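Uncharacterized protein (PDB 5BNF) is porcine CD38, a member of the ADP-ribosyl cyclase family that pairs a largely helical region with a parallel beta sheet. Local coordinates at residues Cys18-Arg23 against Leu102-Asp107; Glu56-Leu61 against Val136-Asn141; Val193-Gly198 against Arg202-Gly207; Asn211-Ile216 against Ile222-Gln227. All coordinates share one frame; numbering follows the deposited sequence.

Interaction 1 of 4, residues Cys18-Arg23 against Leu102-Asp107; sequences CYTYIR and LGYIAD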
loop_
_atom_site.group_PDB
_atom_site.type_symbol
_atom_site.label_atom_id
_atom_site.label_comp_id
_atom_site.label_asym_id
_atom_site.label_seq_id
_atom_site.Cartn_x
_atom_site.Cartn_y
_atom_site.Cartn_z
ATOM N N CYS A 18 2.615 -10.989 12.404
ATOM C CA CYS A 18 1.430 -11.712 11.962
ATOM C C CYS A 18 0.552 -12.175 13.125
ATOM O O CYS A 18 -0.652 -11.915 13.142
ATOM C CB CYS A 18 1.830 -12.914 11.113
ATOM S SG CYS A 18 0.435 -13.979 10.641
ATOM N N TYR A 19 1.142 -12.867 14.091
ATOM C CA TYR A 19 0.362 -13.331 15.227
ATOM C C TYR A 19 -0.260 -12.156 15.954
ATOM O O TYR A 19 -1.473 -12.115 16.145
ATOM C CB TYR A 19 1.224 -14.168 16.179
ATOM C CG TYR A 19 1.362 -15.610 15.730
ATOM C CD1 TYR A 19 0.233 -16.378 15.448
ATOM C CD2 TYR A 19 2.613 -16.198 15.571
ATOM C CE1 TYR A 19 0.343 -17.696 15.017
ATOM C CE2 TYR A 19 2.737 -17.521 15.141
ATOM C CZ TYR A 19 1.596 -18.264 14.865
ATOM O OH TYR A 19 1.701 -19.570 14.435
ATOM N N THR A 20 0.561 -11.189 16.341
ATOM C CA THR A 20 0.051 -10.019 17.040
ATOM C C THR A 20 -1.162 -9.426 16.318
ATOM O O THR A 20 -2.035 -8.824 16.946
ATOM C CB THR A 20 1.128 -8.936 17.162
ATOM O OG1 THR A 20 2.231 -9.450 17.915
ATOM C CG2 THR A 20 0.575 -7.712 17.865
ATOM N N TYR A 21 -1.218 -9.608 15.002
ATOM C CA TYR A 21 -2.323 -9.078 14.213
ATOM C C TYR A 21 -3.606 -9.894 14.349
ATOM O O TYR A 21 -4.677 -9.332 14.575
ATOM C CB TYR A 21 -1.941 -9.004 12.727
ATOM C CG TYR A 21 -2.951 -8.254 11.878
ATOM C CD1 TYR A 21 -2.974 -6.861 11.852
ATOM C CD2 TYR A 21 -3.895 -8.938 11.116
ATOM C CE1 TYR A 21 -3.917 -6.166 11.079
ATOM C CE2 TYR A 21 -4.841 -8.252 10.344
ATOM C CZ TYR A 21 -4.840 -6.870 10.331
ATOM O OH TYR A 21 -5.747 -6.197 9.550
ATOM N N ILE A 22 -3.502 -11.214 14.217
ATOM C CA ILE A 22 -4.678 -12.076 14.287
ATOM C C ILE A 22 -5.211 -12.405 15.675
ATOM O O ILE A 22 -6.254 -13.048 15.799
ATOM C CB ILE A 22 -4.441 -13.408 13.565
ATOM C CG1 ILE A 22 -3.316 -14.181 14.253
ATOM C CG2 ILE A 22 -4.124 -13.149 12.108
ATOM C CD1 ILE A 22 -3.240 -15.641 13.838
ATOM N N ARG A 23 -4.511 -11.980 16.716
ATOM C CA ARG A 23 -4.971 -12.259 18.066
ATOM C C ARG A 23 -5.327 -10.985 18.799
ATOM O O ARG A 23 -6.053 -11.015 19.794
ATOM C CB ARG A 23 -3.895 -13.008 18.846
ATOM C CG ARG A 23 -3.668 -14.440 18.389
ATOM C CD ARG A 23 -2.181 -14.720 18.311
ATOM N NE ARG A 23 -1.861 -16.141 18.278
ATOM C CZ ARG A 23 -0.776 -16.654 18.847
ATOM N NH1 ARG A 23 0.070 -15.854 19.485
ATOM N NH2 ARG A 23 -0.534 -17.957 18.786
ATOM N N LEU A 102 -1.425 -8.111 5.665
ATOM C CA LEU A 102 -0.189 -8.074 4.881
ATOM C C LEU A 102 0.587 -6.758 4.941
ATOM O O LEU A 102 1.811 -6.758 5.060
ATOM C CB LEU A 102 -0.494 -8.437 3.427
ATOM C CG LEU A 102 -0.865 -9.910 3.262
ATOM C CD1 LEU A 102 -1.357 -10.178 1.849
ATOM C CD2 LEU A 102 0.348 -10.771 3.597
ATOM N N GLY A 103 -0.116 -5.636 4.861
ATOM C CA GLY A 103 0.574 -4.363 4.917
ATOM C C GLY A 103 1.145 -4.132 6.301
ATOM O O GLY A 103 2.143 -3.427 6.476
ATOM N N TYR A 104 0.511 -4.758 7.285
ATOM C CA TYR A 104 0.904 -4.625 8.678
ATOM C C TYR A 104 2.231 -5.294 9.023
ATOM O O TYR A 104 3.086 -4.698 9.685
ATOM C CB TYR A 104 -0.196 -5.202 9.574
ATOM C CG TYR A 104 0.191 -5.261 11.027
ATOM C CD1 TYR A 104 0.300 -4.096 11.786
ATOM C CD2 TYR A 104 0.491 -6.476 11.635
ATOM C CE1 TYR A 104 0.698 -4.141 13.112
ATOM C CE2 TYR A 104 0.892 -6.530 12.960
ATOM C CZ TYR A 104 0.994 -5.360 13.693
ATOM O OH TYR A 104 1.397 -5.413 15.003
ATOM N N ILE A 105 2.398 -6.538 8.594
ATOM C CA ILE A 105 3.622 -7.258 8.897
ATOM C C ILE A 105 4.809 -6.832 8.038
ATOM O O ILE A 105 5.944 -6.817 8.514
ATOM C CB ILE A 105 3.416 -8.772 8.753
ATOM C CG1 ILE A 105 3.203 -9.137 7.290
ATOM C CG2 ILE A 105 2.206 -9.206 9.566
ATOM C CD1 ILE A 105 3.242 -10.628 7.034
ATOM N N ALA A 106 4.550 -6.463 6.786
ATOM C CA ALA A 106 5.621 -6.059 5.880
ATOM C C ALA A 106 6.071 -4.612 6.061
ATOM O O ALA A 106 7.204 -4.258 5.728
ATOM C CB ALA A 106 5.185 -6.291 4.445
ATOM N N ASP A 107 5.187 -3.785 6.606
ATOM C CA ASP A 107 5.472 -2.372 6.808
ATOM C C ASP A 107 6.886 -2.034 7.289
ATOM O O ASP A 107 7.370 -2.594 8.269
ATOM C CB ASP A 107 4.441 -1.783 7.769
ATOM C CG ASP A 107 4.497 -0.274 7.823
ATOM O OD1 ASP A 107 4.584 0.356 6.747
ATOM O OD2 ASP A 107 4.442 0.285 8.937
#
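The side chains of Tyr21 and Tyr104 reach out from their helices in opposing senses and pass alongside, and their rings make the broadest part of the contact between helix 10-25 and helix 101-106. CD1 of Tyr21 lies over one face of the Tyr104 ring, 3.5 Å from Tyr104 CD2, in an oblique pair with planes inclined by 35°. Both rings swing off the helices with CG trans to the backbone N (chi1 -171° for Tyr21), which carries each across the gap to meet its partner. The Tyr21 hydroxyl, at the far end of a buried ring, is bonded to Asn99 O and Gln67 NE2; tyrosine thus offers a flat apolar surface here and a satisfied polar tip there. The two helices run roughly antiparallel, at 143° with axes 9.6 Å apart, within the helical part of this cyclase-family fold. The tight spot is where Cys18 meets Ile105, whose CA atoms are 5.8 Å apart. There the CG2 branch of Ile105 presses on the Cys18 backbone, 3.4 Å from its N, a slim methyl suiting so narrow a gap; Cys18 itself is tied through SG to Cys34. The looser side is at Thr20. Its methyl CG2 only brushes Tyr104 OH at 3.8 Å, and both residues are partly exposed, Thr20 turning OG1 back to Arg16 O in a weak bond.

Interaction 2 of 4, residues Glu56-Leu61 against Val136-Asn141; sequences EDYDLL and VSVFWN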
loop_
_atom_site.group_PDB
_atom_site.type_symbol
_atom_site.label_atom_id
_atom_site.label_comp_id
_atom_site.label_asym_id
_atom_site.label_seq_id
_atom_site.Cartn_x
_atom_site.Cartn_y
_atom_site.Cartn_z
ATOM N N GLU A 56 2.873 -12.658 -9.786
ATOM C CA GLU A 56 2.559 -14.070 -9.593
ATOM C C GLU A 56 3.308 -14.744 -8.445
ATOM O O GLU A 56 2.750 -15.606 -7.766
ATOM C CB GLU A 56 2.841 -14.845 -10.883
ATOM C CG GLU A 56 1.918 -14.522 -12.060
ATOM C CD GLU A 56 1.958 -13.066 -12.484
ATOM O OE1 GLU A 56 3.018 -12.421 -12.343
ATOM O OE2 GLU A 56 0.927 -12.568 -12.977
ATOM N N ASP A 57 4.568 -14.370 -8.232
ATOM C CA ASP A 57 5.350 -14.977 -7.162
ATOM C C ASP A 57 4.680 -14.804 -5.808
ATOM O O ASP A 57 5.038 -15.479 -4.848
ATOM C CB ASP A 57 6.761 -14.379 -7.096
ATOM C CG ASP A 57 7.552 -14.594 -8.376
ATOM O OD1 ASP A 57 7.439 -15.679 -8.977
ATOM O OD2 ASP A 57 8.301 -13.680 -8.779
ATOM N N TYR A 58 3.707 -13.901 -5.732
ATOM C CA TYR A 58 3.013 -13.660 -4.473
ATOM C C TYR A 58 1.591 -14.220 -4.415
ATOM O O TYR A 58 0.866 -13.964 -3.452
ATOM C CB TYR A 58 2.966 -12.161 -4.174
ATOM C CG TYR A 58 4.279 -11.547 -3.740
ATOM C CD1 TYR A 58 4.916 -11.957 -2.575
ATOM C CD2 TYR A 58 4.850 -10.504 -4.467
ATOM C CE1 TYR A 58 6.090 -11.336 -2.137
ATOM C CE2 TYR A 58 6.019 -9.881 -4.040
ATOM C CZ TYR A 58 6.634 -10.298 -2.881
ATOM O OH TYR A 58 7.804 -9.682 -2.483
ATOM N N ASP A 59 1.183 -14.976 -5.429
ATOM C CA ASP A 59 -0.165 -15.538 -5.429
ATOM C C ASP A 59 -0.466 -16.211 -4.094
ATOM O O ASP A 59 -1.349 -15.781 -3.355
ATOM C CB ASP A 59 -0.343 -16.545 -6.570
ATOM C CG ASP A 59 -0.311 -15.888 -7.938
ATOM O OD1 ASP A 59 -0.571 -14.669 -8.025
ATOM O OD2 ASP A 59 -0.038 -16.592 -8.931
ATOM N N LEU A 60 0.288 -17.256 -3.785
ATOM C CA LEU A 60 0.113 -17.988 -2.541
ATOM C C LEU A 60 -0.038 -17.021 -1.371
ATOM O O LEU A 60 -0.971 -17.132 -0.579
ATOM C CB LEU A 60 1.324 -18.898 -2.313
ATOM C CG LEU A 60 1.339 -19.945 -1.187
ATOM C CD1 LEU A 60 1.098 -19.292 0.148
ATOM C CD2 LEU A 60 0.271 -20.992 -1.436
ATOM N N LEU A 61 0.885 -16.075 -1.264
ATOM C CA LEU A 61 0.851 -15.111 -0.172
ATOM C C LEU A 61 -0.400 -14.228 -0.163
ATOM O O LEU A 61 -0.956 -13.958 0.895
ATOM C CB LEU A 61 2.101 -14.233 -0.207
ATOM C CG LEU A 61 2.227 -13.232 0.939
ATOM C CD1 LEU A 61 2.215 -13.956 2.270
ATOM C CD2 LEU A 61 3.505 -12.447 0.772
ATOM N N VAL A 136 10.398 -5.916 -3.155
ATOM C CA VAL A 136 9.703 -5.008 -2.253
ATOM C C VAL A 136 8.657 -4.174 -3.005
ATOM O O VAL A 136 7.508 -4.030 -2.567
ATOM C CB VAL A 136 10.698 -4.069 -1.531
ATOM C CG1 VAL A 136 9.952 -2.951 -0.816
ATOM C CG2 VAL A 136 11.494 -4.863 -0.522
ATOM N N SER A 137 9.055 -3.634 -4.148
ATOM C CA SER A 137 8.158 -2.818 -4.938
ATOM C C SER A 137 7.003 -3.623 -5.516
ATOM O O SER A 137 5.855 -3.184 -5.487
ATOM C CB SER A 137 8.932 -2.133 -6.055
ATOM O OG SER A 137 9.921 -1.288 -5.501
ATOM N N VAL A 138 7.294 -4.804 -6.043
ATOM C CA VAL A 138 6.235 -5.609 -6.617
ATOM C C VAL A 138 5.215 -5.950 -5.553
ATOM O O VAL A 138 4.011 -5.906 -5.791
ATOM C CB VAL A 138 6.780 -6.882 -7.242
ATOM C CG1 VAL A 138 5.653 -7.862 -7.503
ATOM C CG2 VAL A 138 7.485 -6.524 -8.553
ATOM N N PHE A 139 5.707 -6.279 -4.373
ATOM C CA PHE A 139 4.837 -6.596 -3.269
ATOM C C PHE A 139 3.888 -5.422 -3.023
ATOM O O PHE A 139 2.678 -5.525 -3.222
ATOM C CB PHE A 139 5.656 -6.843 -2.013
ATOM C CG PHE A 139 4.820 -6.984 -0.788
ATOM C CD1 PHE A 139 4.091 -8.137 -0.567
ATOM C CD2 PHE A 139 4.720 -5.944 0.126
ATOM C CE1 PHE A 139 3.264 -8.250 0.554
ATOM C CE2 PHE A 139 3.899 -6.051 1.245
ATOM C CZ PHE A 139 3.172 -7.204 1.458
ATOM N N TRP A 140 4.456 -4.301 -2.597
ATOM C CA TRP A 140 3.666 -3.117 -2.308
ATOM C C TRP A 140 2.777 -2.674 -3.459
ATOM O O TRP A 140 1.667 -2.195 -3.241
ATOM C CB TRP A 140 4.585 -1.983 -1.867
ATOM C CG TRP A 140 5.174 -2.231 -0.517
ATOM C CD1 TRP A 140 6.476 -2.497 -0.227
ATOM C CD2 TRP A 140 4.475 -2.246 0.727
ATOM N NE1 TRP A 140 6.636 -2.676 1.124
ATOM C CE2 TRP A 140 5.420 -2.525 1.735
ATOM C CE3 TRP A 140 3.138 -2.046 1.091
ATOM C CZ2 TRP A 140 5.075 -2.613 3.084
ATOM C CZ3 TRP A 140 2.795 -2.133 2.433
ATOM C CH2 TRP A 140 3.759 -2.412 3.413
ATOM N N ASN A 141 3.259 -2.844 -4.685
ATOM C CA ASN A 141 2.490 -2.472 -5.863
ATOM C C ASN A 141 1.256 -3.347 -5.981
ATOM O O ASN A 141 0.172 -2.865 -6.304
ATOM C CB ASN A 141 3.337 -2.637 -7.113
ATOM C CG ASN A 141 3.335 -1.408 -7.974
ATOM O OD1 ASN A 141 2.318 -1.052 -8.572
ATOM N ND2 ASN A 141 4.481 -0.739 -8.039
#
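Phe139 turns the edge of its ring to the face of Tyr58, a T-shaped pair with centroids 5.5 Å apart and planes at 67°. Tyr58 leaves its backbone with CG trans to the carbonyl carbon (chi1 -73°), sending the long ring across to helix 135-149, where it lies against the Phe139 backbone: CE2 comes within 3.6 Å of Phe139 CA. Phe139 takes the other common setting, CG trans to its own N at 172°, which lays its ring along the gap between the segments and leaves CD1 above the rim of the tyrosine face. CB of Phe139 sits 3.6 Å from Tyr58 OH. Tyrosine suits this place because its hydroxyl reaches past the aromatic contact to Phe135 O and Trp111 NE1, so the buried oxygen has two partners while the ring stays in apolar company. At the edge of the same ring, near its plane, the CG1 branch of Val138 approaches CE2 of Tyr58 to 4.0 Å. Leu61 adds a lighter touch, its CD2 methyl 4.2 Å from CE1 of Phe139. Tyr58 also holds the N-cap position of helix 59-64, just where the chain turns into that helix. Helix 34-45 flanks the contact, with Ala44 against Tyr58 and Phe41 against both Leu61 and Phe139, while helix 101-106 brings Leu102 to Leu61 and Ala106 to Phe139.

Interaction 3 of 4, residues Val193-Gly198 against Arg202-Gly207; sequences VIHDSG and RDTCSG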
loop_
_atom_site.group_PDB
_atom_site.type_symbol
_atom_site.label_atom_id
_atom_site.label_comp_id
_atom_site.label_asym_id
_atom_site.label_seq_id
_atom_site.Cartn_x
_atom_site.Cartn_y
_atom_site.Cartn_z
ATOM N N VAL A 193 -7.664 17.719 1.662
ATOM C CA VAL A 193 -6.386 18.392 1.486
ATOM C C VAL A 193 -6.079 19.055 2.826
ATOM O O VAL A 193 -6.821 19.927 3.291
ATOM C CB VAL A 193 -6.445 19.452 0.363
ATOM C CG1 VAL A 193 -5.115 20.165 0.245
ATOM C CG2 VAL A 193 -6.780 18.790 -0.957
ATOM N N ILE A 194 -4.989 18.619 3.447
ATOM C CA ILE A 194 -4.593 19.131 4.749
ATOM C C ILE A 194 -3.724 20.366 4.642
ATOM O O ILE A 194 -2.755 20.396 3.886
ATOM C CB ILE A 194 -3.817 18.073 5.544
ATOM C CG1 ILE A 194 -4.442 16.696 5.330
ATOM C CG2 ILE A 194 -3.826 18.431 7.015
ATOM C CD1 ILE A 194 -5.915 16.635 5.646
ATOM N N HIS A 195 -4.081 21.389 5.411
ATOM C CA HIS A 195 -3.338 22.641 5.427
ATOM C C HIS A 195 -2.859 22.959 6.836
ATOM O O HIS A 195 -3.557 22.702 7.816
ATOM C CB HIS A 195 -4.209 23.804 4.943
ATOM C CG HIS A 195 -4.598 23.716 3.502
ATOM N ND1 HIS A 195 -3.709 23.361 2.511
ATOM C CD2 HIS A 195 -5.770 23.978 2.880
ATOM C CE1 HIS A 195 -4.316 23.407 1.341
ATOM N NE2 HIS A 195 -5.568 23.780 1.535
ATOM N N ASP A 196 -1.661 23.521 6.925
ATOM C CA ASP A 196 -1.084 23.916 8.200
ATOM C C ASP A 196 -1.502 25.354 8.476
ATOM O O ASP A 196 -1.301 26.230 7.635
ATOM C CB ASP A 196 0.439 23.835 8.129
ATOM C CG ASP A 196 0.967 22.482 8.536
ATOM O OD1 ASP A 196 0.323 21.464 8.208
ATOM O OD2 ASP A 196 2.033 22.438 9.179
ATOM N N SER A 197 -2.087 25.603 9.641
ATOM C CA SER A 197 -2.500 26.959 9.972
ATOM C C SER A 197 -1.267 27.863 9.906
ATOM O O SER A 197 -1.383 29.086 9.818
ATOM C CB SER A 197 -3.109 27.000 11.376
ATOM O OG SER A 197 -3.809 28.213 11.588
ATOM N N GLY A 198 -0.089 27.241 9.925
ATOM C CA GLY A 198 1.160 27.980 9.880
ATOM C C GLY A 198 1.575 28.566 8.541
ATOM O O GLY A 198 2.335 29.533 8.507
ATOM N N ARG A 202 -0.174 25.700 -0.778
ATOM C CA ARG A 202 0.624 25.585 -1.993
ATOM C C ARG A 202 -0.294 24.977 -3.053
ATOM O O ARG A 202 -0.133 25.214 -4.249
ATOM C CB ARG A 202 1.820 24.661 -1.757
ATOM C CG ARG A 202 2.881 25.225 -0.831
ATOM C CD ARG A 202 3.776 26.205 -1.565
ATOM N NE ARG A 202 4.446 25.577 -2.704
ATOM C CZ ARG A 202 5.322 26.194 -3.491
ATOM N NH1 ARG A 202 5.641 27.461 -3.266
ATOM N NH2 ARG A 202 5.880 25.547 -4.507
ATOM N N ASP A 203 -1.260 24.193 -2.592
ATOM C CA ASP A 203 -2.218 23.546 -3.474
ATOM C C ASP A 203 -3.542 23.446 -2.728
ATOM O O ASP A 203 -3.567 23.229 -1.520
ATOM C CB ASP A 203 -1.707 22.159 -3.865
ATOM C CG ASP A 203 -2.371 21.627 -5.116
ATOM O OD1 ASP A 203 -2.800 22.445 -5.953
ATOM O OD2 ASP A 203 -2.448 20.393 -5.274
ATOM N N THR A 204 -4.646 23.621 -3.439
ATOM C CA THR A 204 -5.955 23.571 -2.804
ATOM C C THR A 204 -6.887 22.713 -3.634
ATOM O O THR A 204 -6.499 22.205 -4.682
ATOM C CB THR A 204 -6.570 24.982 -2.703
ATOM O OG1 THR A 204 -7.009 25.400 -4.001
ATOM C CG2 THR A 204 -5.539 25.978 -2.198
ATOM N N CYS A 205 -8.115 22.554 -3.149
ATOM C CA CYS A 205 -9.134 21.780 -3.851
ATOM C C CYS A 205 -9.466 22.397 -5.209
ATOM O O CYS A 205 -10.042 21.735 -6.081
ATOM C CB CYS A 205 -10.425 21.705 -3.026
ATOM S SG CYS A 205 -10.492 20.465 -1.688
ATOM N N SER A 206 -9.115 23.668 -5.378
ATOM C CA SER A 206 -9.384 24.378 -6.617
ATOM C C SER A 206 -8.211 24.319 -7.591
ATOM O O SER A 206 -8.228 24.979 -8.631
ATOM C CB SER A 206 -9.712 25.836 -6.308
ATOM O OG SER A 206 -9.861 26.588 -7.498
ATOM N N GLY A 207 -7.191 23.541 -7.246
ATOM C CA GLY A 207 -6.026 23.438 -8.104
ATOM C C GLY A 207 -6.169 22.467 -9.260
ATOM O O GLY A 207 -7.080 21.637 -9.292
#
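Val193 and His195, which give up the most surface here, both turn their side chains toward the loop 202-207 and converge on the carbonyl of Asp203. Val193, the next-to-last residue of strand 186-194, spreads its two methyls over different partners. CG1, trans to the backbone N (chi1 178°), lies 3.9 Å from Asp203 O, whereas CG2 points to the sulfur of Cys205, 4.1 Å from SG. A beta-branched residue suits the spot, since one short side chain can fill both directions at a buried strand end. His195, two residues on, presents the edge of its imidazole to the same carbonyl: CE1 is 3.0 Å from Asp203 O, with the oxygen near the ring plane, an approach in which a polarised C-H faces the acceptor. NE2, next to CE1 in the ring, is hydrogen-bonded to Glu228 OE1, which helps fix the ring's rotation, and the other oxygen, OE2, is hydrogen-bonded to the backbone N of Cys205. Glu228 thus ties the histidine and the loop together, and its charge would probably favour a proton on the imidazole. The third main contributor, Cys205, is anchored by its disulfide to Cys226 on the neighbouring strand. Just before it, Thr204 OG1 accepts from Ser206 N at 3.1 Å, forming an ST turn, and a type I beta turn runs from Thr204 to Gly207, the N-cap residue of helix 208-219. The whole is the strand-to-helix connection of a beta-alpha-beta crossover, with a disulfide pinning the loop to the following parallel strand.

Interaction 4 of 4, residues Asn211-Ile216 against Ile222-Gln227; sequences NELQLI and IKFTCQ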
loop_
_atom_site.group_PDB
_atom_site.type_symbol
_atom_site.label_atom_id
_atom_site.label_comp_id
_atom_site.label_asym_id
_atom_site.label_seq_id
_atom_site.Cartn_x
_atom_site.Cartn_y
_atom_site.Cartn_z
ATOM N N ASN A 211 -7.966 18.575 -9.917
ATOM C CA ASN A 211 -8.870 18.480 -11.048
ATOM C C ASN A 211 -8.461 17.262 -11.878
ATOM O O ASN A 211 -9.298 16.629 -12.514
ATOM C CB ASN A 211 -8.806 19.741 -11.904
ATOM C CG ASN A 211 -9.683 19.642 -13.134
ATOM O OD1 ASN A 211 -10.903 19.709 -13.042
ATOM N ND2 ASN A 211 -9.063 19.458 -14.294
ATOM N N GLU A 212 -7.177 16.924 -11.862
ATOM C CA GLU A 212 -6.723 15.762 -12.614
ATOM C C GLU A 212 -7.331 14.513 -12.007
ATOM O O GLU A 212 -7.697 13.582 -12.727
ATOM C CB GLU A 212 -5.202 15.646 -12.592
ATOM C CG GLU A 212 -4.490 16.744 -13.326
ATOM C CD GLU A 212 -2.993 16.531 -13.350
ATOM O OE1 GLU A 212 -2.390 16.429 -12.258
ATOM O OE2 GLU A 212 -2.427 16.466 -14.461
ATOM N N LEU A 213 -7.439 14.504 -10.678
ATOM C CA LEU A 213 -8.018 13.371 -9.962
ATOM C C LEU A 213 -9.511 13.293 -10.254
ATOM O O LEU A 213 -10.055 12.220 -10.514
ATOM C CB LEU A 213 -7.796 13.514 -8.449
ATOM C CG LEU A 213 -8.556 12.535 -7.542
ATOM C CD1 LEU A 213 -8.249 11.096 -7.945
ATOM C CD2 LEU A 213 -8.167 12.775 -6.075
ATOM N N GLN A 214 -10.168 14.441 -10.200
ATOM C CA GLN A 214 -11.593 14.512 -10.470
ATOM C C GLN A 214 -11.937 13.958 -11.863
ATOM O O GLN A 214 -12.862 13.161 -12.007
ATOM C CB GLN A 214 -12.056 15.960 -10.336
ATOM C CG GLN A 214 -13.364 16.268 -11.048
ATOM C CD GLN A 214 -14.445 16.735 -10.103
ATOM O OE1 GLN A 214 -14.265 17.702 -9.364
ATOM N NE2 GLN A 214 -15.580 16.049 -10.122
ATOM N N LEU A 215 -11.195 14.368 -12.887
ATOM C CA LEU A 215 -11.471 13.879 -14.241
ATOM C C LEU A 215 -11.327 12.367 -14.320
ATOM O O LEU A 215 -12.086 11.702 -15.014
ATOM C CB LEU A 215 -10.550 14.561 -15.251
ATOM C CG LEU A 215 -11.079 15.848 -15.903
ATOM C CD1 LEU A 215 -11.897 16.684 -14.925
ATOM C CD2 LEU A 215 -9.898 16.634 -16.425
ATOM N N ILE A 216 -10.353 11.821 -13.606
ATOM C CA ILE A 216 -10.180 10.379 -13.589
ATOM C C ILE A 216 -11.470 9.734 -13.091
ATOM O O ILE A 216 -11.997 8.823 -13.713
ATOM C CB ILE A 216 -9.045 9.963 -12.644
ATOM C CG1 ILE A 216 -7.687 10.314 -13.266
ATOM C CG2 ILE A 216 -9.172 8.480 -12.315
ATOM C CD1 ILE A 216 -6.498 10.078 -12.339
ATOM N N ILE A 222 -17.931 7.934 -11.152
ATOM C CA ILE A 222 -17.775 7.859 -9.706
ATOM C C ILE A 222 -17.809 9.264 -9.119
ATOM O O ILE A 222 -17.078 10.147 -9.561
ATOM C CB ILE A 222 -16.445 7.227 -9.298
ATOM C CG1 ILE A 222 -16.438 5.746 -9.674
ATOM C CG2 ILE A 222 -16.226 7.418 -7.794
ATOM C CD1 ILE A 222 -15.165 5.036 -9.293
ATOM N N LYS A 223 -18.650 9.459 -8.111
ATOM C CA LYS A 223 -18.776 10.755 -7.470
ATOM C C LYS A 223 -17.475 11.138 -6.765
ATOM O O LYS A 223 -16.746 10.284 -6.253
ATOM C CB LYS A 223 -19.959 10.738 -6.490
ATOM C CG LYS A 223 -21.306 10.376 -7.147
ATOM C CD LYS A 223 -22.444 10.312 -6.126
ATOM C CE LYS A 223 -23.783 9.936 -6.761
ATOM N NZ LYS A 223 -23.759 8.628 -7.473
ATOM N N PHE A 224 -17.189 12.434 -6.761
ATOM C CA PHE A 224 -15.982 12.975 -6.154
ATOM C C PHE A 224 -16.274 14.261 -5.389
ATOM O O PHE A 224 -17.109 15.062 -5.798
ATOM C CB PHE A 224 -14.949 13.277 -7.243
ATOM C CG PHE A 224 -13.701 13.948 -6.734
ATOM C CD1 PHE A 224 -12.745 13.229 -6.021
ATOM C CD2 PHE A 224 -13.479 15.298 -6.968
ATOM C CE1 PHE A 224 -11.590 13.850 -5.552
ATOM C CE2 PHE A 224 -12.325 15.921 -6.503
ATOM C CZ PHE A 224 -11.382 15.193 -5.794
ATOM N N THR A 225 -15.579 14.447 -4.275
ATOM C CA THR A 225 -15.719 15.644 -3.460
ATOM C C THR A 225 -14.352 15.928 -2.865
ATOM O O THR A 225 -13.574 15.013 -2.629
ATOM C CB THR A 225 -16.741 15.462 -2.311
ATOM O OG1 THR A 225 -16.308 14.411 -1.441
ATOM C CG2 THR A 225 -18.121 15.129 -2.871
ATOM N N CYS A 226 -14.060 17.202 -2.639
ATOM C CA CYS A 226 -12.791 17.614 -2.063
ATOM C C CYS A 226 -13.057 18.675 -0.992
ATOM O O CYS A 226 -13.842 19.599 -1.195
ATOM C CB CYS A 226 -11.901 18.190 -3.149
ATOM S SG CYS A 226 -10.232 18.669 -2.611
ATOM N N GLN A 227 -12.391 18.537 0.143
ATOM C CA GLN A 227 -12.557 19.456 1.250
ATOM C C GLN A 227 -11.193 19.765 1.812
ATOM O O GLN A 227 -10.273 18.956 1.704
ATOM C CB GLN A 227 -13.422 18.821 2.333
ATOM C CG GLN A 227 -14.810 19.416 2.459
ATOM C CD GLN A 227 -15.632 18.729 3.536
ATOM O OE1 GLN A 227 -15.957 17.547 3.421
ATOM N NE2 GLN A 227 -15.966 19.465 4.591
#
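Phe224, near the start of strand 223-229, makes the whole of the strand segment's contact with residues 211-216. Before it, Lys223 points its CB away from the helix, as befits an exposed charged residue on the other side of the strand. Phe224 then turns toward the helix, with CG trans to the backbone N at 175°, and pushes its ring up against two successive helical residues. CE1 meets the CD2 methyl of Leu213 at 3.6 Å, the side chains crossing at about a right angle; a buried leucine offers a branched apolar end to the ring. The backbone and CB of Gln214 lie along the ring, with CA over the rim of one face and CB 3.7 Å from Phe224 CD2. The glutamine chain bends at chi2, which brings its amide carbon CD back to 3.6 Å from Phe224 CD2, the amide plane steep to the ring at 72°; a long polar residue suits this partly exposed place. Thr225 turns outward again, and Cys226 faces the helix side, where its sulfur is bound to Cys205. Strand 223-229 lies at the edge of the parallel sheet beside strand 186-194, whose Leu189 also touches Phe224, and Ile210 and Leu217 of the helix close round the same ring; helix 172-180 reaches Leu213 through Val178.

Overall arrangement
The four contacts fall into two pairs at different ends of the molecule. Interactions 1 and 2, with centres 16 Å apart, meet within the helical region: helix 101-106 packs on helix 135-149, Ala106 CB lying 3.5 Å from Phe139 CE2, and along the chain their segments alternate. Interactions 3 and 4, also 16 Å apart, belong to one beta-alpha-beta unit and are joined covalently by the disulfide between Cys205 SG and Cys226 SG, and also by a probable hydrogen bond of Val193 N to Gln227 O, 2.9 Å. The pairs do not touch: nearest atoms of interactions 2 and 4 are about 15 Å apart, and the centres of interactions 2 and 3 about 35 Å.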